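Local coordinates for COPII coat assembly protein SEC16 (PDB 3MZK) that helps initiate assembly of the COPII coat, which forms transport vesicles at the endoplasmic reticulum and selects their cargo, and also takes part in autophagy, at residues 22-27 / 48-53; 64-69 / 336-341; 145-150 / 175-180; 281-286 / 314-319. All blocks are in the same frame, centred on the assembly; numbering follows the deposited sequence.

Overall arrangement
This chain is a central region of Sec16. From the N terminus, interaction 1 closes a short loop by pairing two strands of the small antiparallel sheet. The chain then enters the helical region, where interaction 2 closes a far longer loop, setting the segment that follows helix 61-65 against helix 330-344. Interactions 3 and 4 are both nested inside that loop, in series with each other, and no two contacts cross. Interaction 3 joins the loop leading into helix 151-162 to the junction between helices 166-175 and 179-187, at the subunit interface. Interaction 4 fastens the loop before helix 330-344 to helix 275-290, its nearest atoms about 10 Å from those of interaction 2.

Interaction 1: residues 22-27 / 48-53; sequences ANKVVY and IKVTPI
The carbonyl O of T51 receives the backbone N of V25 at 2.8 Å, the shortest polar bond between the two strands. T51 N returns a bond to V25 O, and two residues along Y27 and K49 form the same kind of reciprocal pair, with K49 N 3.0 Å from Y27 O. V26 and V50 are the non-hydrogen-bonded pair between them; here the CA atoms come closer than in the hydrogen-bonded pairs, with CA-H...O contacts such as V50 CA to V25 O at 3.2 Å. Past the pairing of K24 with P52, I53 N reaches N23 O at 3.0 Å, the donor standing above the carbonyl plane.

Side chains sort onto two faces. On the face of V25, Y27 and T51, the tyrosine has its CG between its own backbone N and carbonyl carbon (chi1 64°), a torsion that swings the ring across toward the neighbouring strand. T51 CG2 meets the ring edge in plane, 3.6 Å from Y27 CE2, while K49 CB lies over one face near the rim and K49 CD passes 3.7 Å from the hydroxyl O of Y27. F17 and I56 add to this apolar layer. On the other face V26 CG1 touches I48 CG2 at 3.7 Å, and V26 CG2 touches V50 CG2 at 3.9 Å. K24 NZ and K49 NZ both find hydrogen-bond partners on another protein.

I48, K49 and V50 also pair with a strand of that protein, continuing the sheet across the interface. This fits the blade that ACE1 proteins such as Sec16 insert into the open beta-propeller of Sec13.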
loop_
_atom_site.group_PDB
_atom_site.type_symbol
_atom_site.label_atom_id
_atom_site.label_comp_id
_atom_site.label_asym_id
_atom_site.label_seq_id
_atom_site.Cartn_x
_atom_site.Cartn_y
_atom_site.Cartn_z
ATOM N N ALA B 22 61.045 -5.285 3.376
ATOM C CA ALA B 22 61.505 -5.013 4.743
ATOM C C ALA B 22 61.333 -3.555 5.161
ATOM O O ALA B 22 62.076 -3.058 6.005
ATOM C CB ALA B 22 62.947 -5.428 4.910
ATOM N N ASN B 23 60.357 -2.874 4.576
ATOM C CA ASN B 23 60.107 -1.474 4.895
ATOM C C ASN B 23 61.349 -0.607 4.732
ATOM O O ASN B 23 61.538 0.385 5.437
ATOM C CB ASN B 23 59.525 -1.336 6.300
ATOM C CG ASN B 23 58.205 -2.070 6.450
ATOM O OD1 ASN B 23 57.610 -2.508 5.459
ATOM N ND2 ASN B 23 57.733 -2.204 7.688
ATOM N N LYS B 24 62.193 -0.997 3.788
ATOM C CA LYS B 24 63.338 -0.197 3.407
ATOM C C LYS B 24 63.175 0.207 1.950
ATOM O O LYS B 24 62.387 -0.380 1.213
ATOM C CB LYS B 24 64.637 -0.989 3.574
ATOM C CG LYS B 24 64.984 -1.390 5.001
ATOM C CD LYS B 24 66.376 -2.009 5.005
ATOM C CE LYS B 24 66.820 -2.502 6.370
ATOM N NZ LYS B 24 68.178 -3.126 6.266
ATOM N N VAL B 25 63.929 1.204 1.528
ATOM C CA VAL B 25 63.912 1.601 0.135
ATOM C C VAL B 25 65.349 1.807 -0.338
ATOM O O VAL B 25 66.226 2.126 0.460
ATOM C CB VAL B 25 63.032 2.862 -0.045
ATOM C CG1 VAL B 25 63.706 3.904 -0.912
ATOM C CG2 VAL B 25 61.674 2.478 -0.612
ATOM N N VAL B 26 65.596 1.599 -1.625
ATOM C CA VAL B 26 66.900 1.885 -2.226
ATOM C C VAL B 26 66.699 2.870 -3.353
ATOM O O VAL B 26 65.821 2.673 -4.200
ATOM C CB VAL B 26 67.535 0.640 -2.877
ATOM C CG1 VAL B 26 68.975 0.938 -3.301
ATOM C CG2 VAL B 26 67.504 -0.526 -1.932
ATOM N N TYR B 27 67.514 3.915 -3.388
ATOM C CA TYR B 27 67.473 4.824 -4.527
ATOM C C TYR B 27 68.835 5.405 -4.859
ATOM O O TYR B 27 69.760 5.360 -4.051
ATOM C CB TYR B 27 66.459 5.948 -4.306
ATOM C CG TYR B 27 66.795 6.851 -3.151
ATOM C CD1 TYR B 27 67.573 7.984 -3.332
ATOM C CD2 TYR B 27 66.347 6.566 -1.878
ATOM C CE1 TYR B 27 67.888 8.810 -2.273
ATOM C CE2 TYR B 27 66.659 7.382 -0.812
ATOM C CZ TYR B 27 67.426 8.503 -1.016
ATOM O OH TYR B 27 67.729 9.317 0.047
ATOM N N ILE B 48 74.642 5.251 -3.813
ATOM C CA ILE B 48 73.449 4.461 -3.573
ATOM C C ILE B 48 73.041 4.568 -2.101
ATOM O O ILE B 48 73.879 4.451 -1.209
ATOM C CB ILE B 48 73.696 3.003 -3.961
ATOM C CG1 ILE B 48 74.006 2.916 -5.448
ATOM C CG2 ILE B 48 72.491 2.149 -3.642
ATOM C CD1 ILE B 48 74.426 1.546 -5.867
ATOM N N LYS B 49 71.758 4.807 -1.851
ATOM C CA LYS B 49 71.268 4.975 -0.479
ATOM C C LYS B 49 70.157 3.999 -0.121
ATOM O O LYS B 49 69.292 3.670 -0.934
ATOM C CB LYS B 49 70.795 6.412 -0.229
ATOM C CG LYS B 49 71.884 7.439 -0.445
ATOM C CD LYS B 49 71.384 8.861 -0.322
ATOM C CE LYS B 49 72.484 9.835 -0.730
ATOM N NZ LYS B 49 72.209 11.238 -0.314
ATOM N N VAL B 50 70.191 3.546 1.122
ATOM C CA VAL B 50 69.182 2.642 1.637
ATOM C C VAL B 50 68.613 3.207 2.923
ATOM O O VAL B 50 69.286 3.245 3.948
ATOM C CB VAL B 50 69.768 1.254 1.896
ATOM C CG1 VAL B 50 68.764 0.382 2.635
ATOM C CG2 VAL B 50 70.189 0.626 0.579
ATOM N N THR B 51 67.371 3.662 2.857
ATOM C CA THR B 51 66.727 4.270 4.009
ATOM C C THR B 51 65.349 3.667 4.264
ATOM O O THR B 51 64.693 3.176 3.342
ATOM C CB THR B 51 66.587 5.786 3.830
ATOM O OG1 THR B 51 65.776 6.313 4.887
ATOM C CG2 THR B 51 65.933 6.104 2.511
ATOM N N PRO B 52 64.913 3.685 5.530
ATOM C CA PRO B 52 63.569 3.210 5.851
ATOM C C PRO B 52 62.538 3.969 5.041
ATOM O O PRO B 52 62.768 5.099 4.613
ATOM C CB PRO B 52 63.438 3.539 7.333
ATOM C CG PRO B 52 64.839 3.469 7.838
ATOM C CD PRO B 52 65.667 4.059 6.738
ATOM N N ILE B 53 61.398 3.333 4.834
ATOM C CA ILE B 53 60.407 3.847 3.909
ATOM C C ILE B 53 59.837 5.194 4.377
ATOM O O ILE B 53 59.559 6.071 3.564
ATOM C CB ILE B 53 59.313 2.780 3.652
ATOM C CG1 ILE B 53 58.329 3.242 2.581
ATOM C CG2 ILE B 53 58.614 2.393 4.952
ATOM C CD1 ILE B 53 57.377 2.144 2.133
#

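Interaction 2: residues 64-69 / 336-341; sequences KSFPGP and DEIYEY
The contact belongs to the turn after helix 61-65, which holds an inverse gamma turn centred on P67; F66 in it and P69 just past it meet E337 and I338 of helix 330-344. With chi1 at -176° the E337 chain leaves its helix trans to N and stays extended, which brings the carboxylate up against both the F66 ring and P69. E337 OE2 lies 3.5 Å from P69 C and accepts a hydrogen bond from the next backbone N, that of L70. E337 OE1 lies 3.9 Å from F66 CE2, the ring and carboxylate planes 74° apart, and is bonded to the hydroxyl of Y378. One buried carboxylate therefore ties this segment to helix 372-387 as well. I338 CG1 comes to the edge of the F66 ring, near its plane and 4.2 Å from F66 CE1. With an alanine at E337, L70 N and the Y378 hydroxyl would probably lose their acceptor, and a gap would be left where the carboxylate lay against F66 and P69. Y378 also packs on both of these residues, while M84 of helix 77-94 touches I338. N-terminal and C-terminal elements thus lie side by side, consistent with the fold-back topology of the ACE1 helical solenoid.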
loop_
_atom_site.group_PDB
_atom_site.type_symbol
_atom_site.label_atom_id
_atom_site.label_comp_id
_atom_site.label_asym_id
_atom_site.label_seq_id
_atom_site.Cartn_x
_atom_site.Cartn_y
_atom_site.Cartn_z
ATOM N N LYS B 64 47.066 4.791 11.997
ATOM C CA LYS B 64 47.677 4.281 13.225
ATOM C C LYS B 64 46.738 4.355 14.421
ATOM O O LYS B 64 46.774 3.498 15.301
ATOM C CB LYS B 64 48.979 5.025 13.543
ATOM N N SER B 65 45.894 5.380 14.445
ATOM C CA SER B 65 45.032 5.632 15.595
ATOM C C SER B 65 43.682 4.921 15.493
ATOM O O SER B 65 43.033 4.665 16.508
ATOM C CB SER B 65 44.818 7.137 15.771
ATOM O OG SER B 65 44.254 7.715 14.605
ATOM N N PHE B 66 43.264 4.612 14.269
ATOM C CA PHE B 66 41.985 3.947 14.024
ATOM C C PHE B 66 41.835 2.716 14.911
ATOM O O PHE B 66 42.734 1.874 14.968
ATOM C CB PHE B 66 41.868 3.563 12.546
ATOM C CG PHE B 66 40.505 3.073 12.144
ATOM C CD1 PHE B 66 39.408 3.915 12.196
ATOM C CD2 PHE B 66 40.324 1.776 11.687
ATOM C CE1 PHE B 66 38.148 3.469 11.815
ATOM C CE2 PHE B 66 39.070 1.328 11.305
ATOM C CZ PHE B 66 37.981 2.175 11.372
ATOM N N PRO B 67 40.696 2.616 15.615
ATOM C CA PRO B 67 40.397 1.562 16.594
ATOM C C PRO B 67 40.300 0.170 15.980
ATOM O O PRO B 67 39.192 -0.313 15.764
ATOM C CB PRO B 67 39.029 1.976 17.150
ATOM C CG PRO B 67 38.921 3.432 16.875
ATOM C CD PRO B 67 39.635 3.636 15.574
ATOM N N GLY B 68 41.447 -0.456 15.720
ATOM C CA GLY B 68 41.506 -1.812 15.197
ATOM C C GLY B 68 40.448 -2.117 14.155
ATOM O O GLY B 68 39.881 -1.202 13.556
ATOM N N PRO B 69 40.187 -3.411 13.917
ATOM C CA PRO B 69 39.111 -3.827 13.011
ATOM C C PRO B 69 37.745 -3.633 13.655
ATOM O O PRO B 69 37.463 -4.273 14.666
ATOM C CB PRO B 69 39.373 -5.326 12.815
ATOM C CG PRO B 69 40.762 -5.564 13.316
ATOM C CD PRO B 69 40.986 -4.553 14.385
ATOM N N ASP B 336 34.698 3.323 4.306
ATOM C CA ASP B 336 34.052 2.075 3.929
ATOM C C ASP B 336 33.829 1.145 5.114
ATOM O O ASP B 336 32.762 0.542 5.238
ATOM C CB ASP B 336 34.824 1.363 2.823
ATOM C CG ASP B 336 34.601 1.996 1.465
ATOM O OD1 ASP B 336 33.598 2.724 1.320
ATOM O OD2 ASP B 336 35.420 1.764 0.547
ATOM N N GLU B 337 34.816 1.033 5.996
ATOM C CA GLU B 337 34.662 0.147 7.149
ATOM C C GLU B 337 33.679 0.699 8.180
ATOM O O GLU B 337 32.918 -0.053 8.789
ATOM C CB GLU B 337 36.005 -0.171 7.805
ATOM C CG GLU B 337 35.870 -1.157 8.949
ATOM C CD GLU B 337 37.192 -1.750 9.376
ATOM O OE1 GLU B 337 38.213 -1.483 8.707
ATOM O OE2 GLU B 337 37.205 -2.491 10.383
ATOM N N ILE B 338 33.696 2.013 8.368
ATOM C CA ILE B 338 32.738 2.673 9.250
ATOM C C ILE B 338 31.309 2.520 8.725
ATOM O O ILE B 338 30.386 2.187 9.478
ATOM C CB ILE B 338 33.073 4.164 9.415
ATOM C CG1 ILE B 338 34.382 4.316 10.196
ATOM C CG2 ILE B 338 31.925 4.899 10.105
ATOM C CD1 ILE B 338 34.879 5.740 10.320
ATOM N N TYR B 339 31.136 2.759 7.429
ATOM C CA TYR B 339 29.843 2.591 6.779
ATOM C C TYR B 339 29.353 1.159 6.963
ATOM O O TYR B 339 28.160 0.924 7.144
ATOM C CB TYR B 339 29.956 2.938 5.295
ATOM C CG TYR B 339 28.642 3.047 4.560
ATOM C CD1 TYR B 339 27.639 3.900 5.012
ATOM C CD2 TYR B 339 28.415 2.324 3.392
ATOM C CE1 TYR B 339 26.430 4.014 4.333
ATOM C CE2 TYR B 339 27.212 2.432 2.704
ATOM C CZ TYR B 339 26.225 3.280 3.181
ATOM O OH TYR B 339 25.030 3.391 2.508
ATOM N N GLU B 340 30.275 0.204 6.933
ATOM C CA GLU B 340 29.912 -1.194 7.138
ATOM C C GLU B 340 29.455 -1.427 8.571
ATOM O O GLU B 340 28.441 -2.088 8.814
ATOM C CB GLU B 340 31.088 -2.111 6.819
ATOM C CG GLU B 340 30.773 -3.588 6.955
ATOM C CD GLU B 340 32.002 -4.457 6.782
ATOM O OE1 GLU B 340 33.039 -4.144 7.404
ATOM O OE2 GLU B 340 31.936 -5.448 6.021
ATOM N N TYR B 341 30.209 -0.882 9.520
ATOM C CA TYR B 341 29.863 -1.007 10.929
ATOM C C TYR B 341 28.446 -0.505 11.183
ATOM O O TYR B 341 27.697 -1.110 11.943
ATOM C CB TYR B 341 30.862 -0.246 11.798
ATOM C CG TYR B 341 30.623 -0.397 13.283
ATOM C CD1 TYR B 341 30.858 -1.607 13.920
ATOM C CD2 TYR B 341 30.166 0.674 14.048
ATOM C CE1 TYR B 341 30.642 -1.753 15.278
ATOM C CE2 TYR B 341 29.951 0.539 15.410
ATOM C CZ TYR B 341 30.192 -0.678 16.018
ATOM O OH TYR B 341 29.980 -0.824 17.368
#

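Interaction 3: residues 145-150 / 175-180; sequences NAYRLD and SKRDYA
D178 caps the start of helix 179-187 and meets L149, in the chain leading to helix 151-162; just before it, R177 ends helix 166-175 in a Schellman motif. The aspartate can be followed outward. D178 CB lies 3.4 Å from L149 CD1, a methyl that also touches K176 CB. CG stands opposite the backbone N (chi1 -171°), directing the carboxylate to the 145-150 segment. D178 OD1 receives a weak capping bond from A180 N and a proton from water 2 at 2.8 Å, which also donates to Y147 O. D178 OD2 accepts from L149 N at 2.7 Å in a nearly straight bond (N-H...O 165°), on the anti side and 17° out of the carboxylate plane; it is also hydrogen-bonded to Y201 OH of the second subunit. Replaced by a leucine, this residue is likely to leave L149 N and that tyrosine hydroxyl without their acceptor and the following helix without its side-chain cap.

R148 runs beside D178, pointing the same way, but R148 NE is 5.7 Å from D178 OD2; its NH2 instead bonds to Y201 O of the second subunit, so both residues face the subunit interface. Y147 CB rests on the K176 carbonyl, 3.3 Å from K176 O, with R177 CB approaching Y147 CD2 obliquely. The R177 chain bends at chi3, and its NE donates to Y179 OH, while NH2 continues to G205 O. Water 1 completes the join by bridging two backbones, accepting from Y147 N at 2.9 Å and donating to R177 O at 2.8 Å.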
loop_
_atom_site.group_PDB
_atom_site.type_symbol
_atom_site.label_atom_id
_atom_site.label_comp_id
_atom_site.label_asym_id
_atom_site.label_seq_id
_atom_site.Cartn_x
_atom_site.Cartn_y
_atom_site.Cartn_z
ATOM N N ASN B 145 -2.616 39.323 -12.702
ATOM C CA ASN B 145 -1.495 39.014 -13.582
ATOM C C ASN B 145 -1.506 37.553 -14.008
ATOM O O ASN B 145 -0.595 37.085 -14.677
ATOM C CB ASN B 145 -0.171 39.354 -12.901
ATOM C CG ASN B 145 0.082 38.514 -11.672
ATOM O OD1 ASN B 145 -0.852 38.077 -11.005
ATOM N ND2 ASN B 145 1.353 38.279 -11.365
ATOM N N ALA B 146 -2.548 36.839 -13.609
ATOM C CA ALA B 146 -2.709 35.441 -13.978
ATOM C C ALA B 146 -4.077 35.224 -14.610
ATOM O O ALA B 146 -4.849 36.170 -14.781
ATOM C CB ALA B 146 -2.545 34.557 -12.760
ATOM N N TYR B 147 -4.382 33.977 -14.949
ATOM C CA TYR B 147 -5.661 33.672 -15.567
ATOM C C TYR B 147 -6.467 32.651 -14.781
ATOM O O TYR B 147 -5.930 31.899 -13.972
ATOM C CB TYR B 147 -5.466 33.246 -17.019
ATOM C CG TYR B 147 -4.843 34.348 -17.834
ATOM C CD1 TYR B 147 -5.632 35.252 -18.527
ATOM C CD2 TYR B 147 -3.466 34.511 -17.875
ATOM C CE1 TYR B 147 -5.068 36.273 -19.263
ATOM C CE2 TYR B 147 -2.891 35.529 -18.608
ATOM C CZ TYR B 147 -3.698 36.409 -19.301
ATOM O OH TYR B 147 -3.133 37.428 -20.035
ATOM N N ARG B 148 -7.768 32.649 -15.034
ATOM C CA ARG B 148 -8.713 31.849 -14.278
ATOM C C ARG B 148 -9.956 31.624 -15.125
ATOM O O ARG B 148 -10.460 32.551 -15.756
ATOM C CB ARG B 148 -9.086 32.584 -12.996
ATOM C CG ARG B 148 -10.170 31.923 -12.189
ATOM C CD ARG B 148 -10.634 32.826 -11.069
ATOM N NE ARG B 148 -11.519 32.110 -10.159
ATOM C CZ ARG B 148 -11.127 31.569 -9.011
ATOM N NH1 ARG B 148 -9.866 31.675 -8.624
ATOM N NH2 ARG B 148 -12.000 30.931 -8.246
ATOM N N LEU B 149 -10.444 30.390 -15.141
ATOM C CA LEU B 149 -11.626 30.043 -15.926
ATOM C C LEU B 149 -12.852 30.856 -15.521
ATOM O O LEU B 149 -13.145 31.003 -14.337
ATOM C CB LEU B 149 -11.927 28.549 -15.796
ATOM C CG LEU B 149 -11.453 27.658 -16.942
ATOM C CD1 LEU B 149 -9.990 27.906 -17.280
ATOM C CD2 LEU B 149 -11.695 26.204 -16.604
ATOM N N ASP B 150 -13.559 31.390 -16.513
ATOM C CA ASP B 150 -14.825 32.079 -16.269
ATOM C C ASP B 150 -15.956 31.069 -16.103
ATOM O O ASP B 150 -15.735 29.862 -16.216
ATOM C CB ASP B 150 -15.150 33.067 -17.398
ATOM C CG ASP B 150 -15.232 32.400 -18.766
ATOM O OD1 ASP B 150 -15.301 31.154 -18.835
ATOM O OD2 ASP B 150 -15.234 33.129 -19.780
ATOM N N SER B 175 -5.227 25.813 -22.074
ATOM C CA SER B 175 -5.349 26.782 -23.156
ATOM C C SER B 175 -5.880 28.114 -22.643
ATOM O O SER B 175 -5.785 29.133 -23.324
ATOM C CB SER B 175 -6.244 26.248 -24.276
ATOM O OG SER B 175 -7.602 26.210 -23.878
ATOM N N LYS B 176 -6.439 28.100 -21.440
ATOM C CA LYS B 176 -6.917 29.324 -20.809
ATOM C C LYS B 176 -5.955 29.739 -19.705
ATOM O O LYS B 176 -6.201 30.703 -18.978
ATOM C CB LYS B 176 -8.324 29.125 -20.247
ATOM C CG LYS B 176 -9.378 28.821 -21.306
ATOM C CD LYS B 176 -9.528 29.978 -22.281
ATOM C CE LYS B 176 -10.562 29.673 -23.348
ATOM N NZ LYS B 176 -10.742 30.814 -24.293
ATOM N N ARG B 177 -4.862 28.989 -19.592
ATOM C CA ARG B 177 -3.794 29.273 -18.639
ATOM C C ARG B 177 -4.260 29.276 -17.188
ATOM O O ARG B 177 -3.726 30.012 -16.364
ATOM C CB ARG B 177 -3.095 30.594 -18.975
ATOM C CG ARG B 177 -2.472 30.640 -20.365
ATOM C CD ARG B 177 -1.454 31.768 -20.475
ATOM N NE ARG B 177 -0.322 31.549 -19.575
ATOM C CZ ARG B 177 0.703 32.384 -19.433
ATOM N NH1 ARG B 177 0.747 33.510 -20.132
ATOM N NH2 ARG B 177 1.683 32.094 -18.586
ATOM N N ASP B 178 -5.248 28.447 -16.876
ATOM C CA ASP B 178 -5.694 28.295 -15.494
ATOM C C ASP B 178 -5.038 27.068 -14.884
ATOM O O ASP B 178 -5.566 25.961 -14.960
ATOM C CB ASP B 178 -7.213 28.168 -15.417
ATOM C CG ASP B 178 -7.726 28.225 -13.994
ATOM O OD1 ASP B 178 -6.989 27.811 -13.072
ATOM O OD2 ASP B 178 -8.867 28.692 -13.795
ATOM N N TYR B 179 -3.881 27.274 -14.270
ATOM C CA TYR B 179 -3.052 26.162 -13.831
ATOM C C TYR B 179 -3.551 25.517 -12.545
ATOM O O TYR B 179 -3.092 24.442 -12.167
ATOM C CB TYR B 179 -1.593 26.602 -13.698
ATOM C CG TYR B 179 -1.018 27.150 -14.988
ATOM C CD1 TYR B 179 -0.684 26.302 -16.037
ATOM C CD2 TYR B 179 -0.814 28.512 -15.157
ATOM C CE1 TYR B 179 -0.160 26.800 -17.219
ATOM C CE2 TYR B 179 -0.292 29.018 -16.333
ATOM C CZ TYR B 179 0.033 28.158 -17.360
ATOM O OH TYR B 179 0.553 28.658 -18.532
ATOM N N ALA B 180 -4.494 26.169 -11.878
ATOM C CA ALA B 180 -5.071 25.611 -10.665
ATOM C C ALA B 180 -5.892 24.368 -10.997
ATOM O O ALA B 180 -5.587 23.276 -10.526
ATOM C CB ALA B 180 -5.923 26.649 -9.946
HETATM O O HOH W 1 -2.661 31.744 -14.379
HETATM O O HOH W 2 -5.642 30.046 -11.981
#

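Interaction 4: residues 281-286 / 314-319; sequences LIEFGI and MADSDV
M314 pushes its thioether into the hollow between I282 and E283 on helix 275-290. The methyl CE is the bump, packed against I282 CG2, and M314 CE lies 3.5 Å from E283 OE2. The methionine chain sets out extended (chi1 -159°) before bends at chi2 and chi3 fold its end onto the helix. The glutamate is bent too, crossing the methionine at about a right angle and walling off one side of the methyl while I282 closes another.

One helical turn on, the roles reverse and the helix supplies the bump. I286 points into a hollow lined by M314, S317 and V319. I286 CD1 touches M314 CB at 3.8 Å and also approaches S317 OG, while I286 CG2 meets V319 CG2 at 4.0 Å. Two turns shape this part of the loop: a type I beta turn from M314 to S317, with the methionine and serine side chains both directed at the helix, and an ST turn in which S317 OG accepts V319 N at 3.1 Å. V313 adds a further apolar surface against I282, I286 and V319.

No hydrogen bond crosses between the segments, so the fit is one of shape. E283 OE2 and D316 OD1 come within 4.2 Å, a pair of like charges likely to be mildly unfavourable. D318, just outside the fit, forms a salt bridge with K290 farther along the helix. The contact is that of an interhelical loop folded against the side of an earlier helix of the Sec16 alpha-helical solenoid.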
loop_
_atom_site.group_PDB
_atom_site.type_symbol
_atom_site.label_atom_id
_atom_site.label_comp_id
_atom_site.label_asym_id
_atom_site.label_seq_id
_atom_site.Cartn_x
_atom_site.Cartn_y
_atom_site.Cartn_z
ATOM N N LEU B 281 17.491 10.190 -4.495
ATOM C CA LEU B 281 18.875 10.129 -4.046
ATOM C C LEU B 281 19.724 9.267 -4.974
ATOM O O LEU B 281 20.839 9.639 -5.344
ATOM C CB LEU B 281 18.958 9.617 -2.608
ATOM C CG LEU B 281 18.494 10.601 -1.532
ATOM C CD1 LEU B 281 18.608 9.994 -0.148
ATOM C CD2 LEU B 281 19.300 11.871 -1.620
ATOM N N ILE B 282 19.191 8.116 -5.359
ATOM C CA ILE B 282 19.906 7.227 -6.256
ATOM C C ILE B 282 19.984 7.798 -7.674
ATOM O O ILE B 282 21.064 7.887 -8.252
ATOM C CB ILE B 282 19.279 5.840 -6.254
ATOM C CG1 ILE B 282 19.290 5.284 -4.829
ATOM C CG2 ILE B 282 20.023 4.923 -7.203
ATOM C CD1 ILE B 282 18.591 3.955 -4.685
ATOM N N GLU B 283 18.846 8.200 -8.229
ATOM C CA GLU B 283 18.827 8.819 -9.553
ATOM C C GLU B 283 19.799 9.991 -9.662
ATOM O O GLU B 283 20.498 10.142 -10.663
ATOM C CB GLU B 283 17.416 9.287 -9.900
ATOM C CG GLU B 283 16.497 8.161 -10.304
ATOM C CD GLU B 283 16.979 7.464 -11.552
ATOM O OE1 GLU B 283 17.294 8.169 -12.534
ATOM O OE2 GLU B 283 17.059 6.218 -11.550
ATOM N N PHE B 284 19.832 10.818 -8.625
ATOM C CA PHE B 284 20.674 12.005 -8.610
ATOM C C PHE B 284 22.130 11.631 -8.321
ATOM O O PHE B 284 23.059 12.285 -8.802
ATOM C CB PHE B 284 20.160 13.003 -7.566
ATOM C CG PHE B 284 20.747 14.377 -7.698
ATOM C CD1 PHE B 284 20.807 15.223 -6.608
ATOM C CD2 PHE B 284 21.225 14.827 -8.914
ATOM C CE1 PHE B 284 21.344 16.493 -6.724
ATOM C CE2 PHE B 284 21.762 16.090 -9.036
ATOM C CZ PHE B 284 21.820 16.925 -7.940
ATOM N N GLY B 285 22.322 10.579 -7.529
ATOM C CA GLY B 285 23.650 10.057 -7.256
ATOM C C GLY B 285 24.290 9.423 -8.481
ATOM O O GLY B 285 25.507 9.265 -8.542
ATOM N N ILE B 286 23.461 9.052 -9.454
ATOM C CA ILE B 286 23.938 8.514 -10.719
ATOM C C ILE B 286 24.383 9.657 -11.614
ATOM O O ILE B 286 25.494 9.658 -12.134
ATOM C CB ILE B 286 22.838 7.715 -11.437
ATOM C CG1 ILE B 286 22.697 6.328 -10.811
ATOM C CG2 ILE B 286 23.144 7.595 -12.919
ATOM C CD1 ILE B 286 21.445 5.607 -11.224
ATOM N N MET B 314 20.927 1.070 -9.767
ATOM C CA MET B 314 19.631 1.097 -10.436
ATOM C C MET B 314 19.609 0.094 -11.589
ATOM O O MET B 314 20.646 -0.203 -12.179
ATOM C CB MET B 314 19.327 2.507 -10.951
ATOM C CG MET B 314 17.855 2.757 -11.182
ATOM S SD MET B 314 16.936 2.476 -9.664
ATOM C CE MET B 314 17.237 4.019 -8.810
ATOM N N ALA B 315 18.430 -0.422 -11.912
ATOM C CA ALA B 315 18.312 -1.428 -12.962
ATOM C C ALA B 315 18.723 -0.889 -14.331
ATOM O O ALA B 315 19.443 -1.554 -15.082
ATOM C CB ALA B 315 16.895 -1.985 -13.011
ATOM N N ASP B 316 18.263 0.317 -14.650
ATOM C CA ASP B 316 18.490 0.907 -15.967
ATOM C C ASP B 316 19.829 1.632 -16.063
ATOM O O ASP B 316 20.041 2.445 -16.965
ATOM C CB ASP B 316 17.349 1.864 -16.331
ATOM C CG ASP B 316 17.328 3.112 -15.464
ATOM O OD1 ASP B 316 17.696 3.027 -14.274
ATOM O OD2 ASP B 316 16.945 4.184 -15.976
ATOM N N SER B 317 20.732 1.334 -15.135
ATOM C CA SER B 317 22.024 2.008 -15.103
ATOM C C SER B 317 23.172 1.039 -14.857
ATOM O O SER B 317 22.980 -0.054 -14.328
ATOM C CB SER B 317 22.030 3.103 -14.035
ATOM O OG SER B 317 23.304 3.714 -13.954
ATOM N N ASP B 318 24.372 1.452 -15.244
ATOM C CA ASP B 318 25.557 0.635 -15.030
ATOM C C ASP B 318 26.364 1.124 -13.833
ATOM O O ASP B 318 27.349 0.497 -13.446
ATOM C CB ASP B 318 26.434 0.628 -16.282
ATOM C CG ASP B 318 26.794 2.022 -16.751
ATOM O OD1 ASP B 318 27.300 2.158 -17.883
ATOM O OD2 ASP B 318 26.565 2.984 -15.990
ATOM N N VAL B 319 25.942 2.242 -13.249
ATOM C CA VAL B 319 26.655 2.843 -12.126
ATOM C C VAL B 319 26.761 1.893 -10.935
ATOM O O VAL B 319 25.804 1.204 -10.590
ATOM C CB VAL B 319 26.003 4.173 -11.701
ATOM C CG1 VAL B 319 26.403 4.544 -10.279
ATOM C CG2 VAL B 319 26.377 5.278 -12.684
#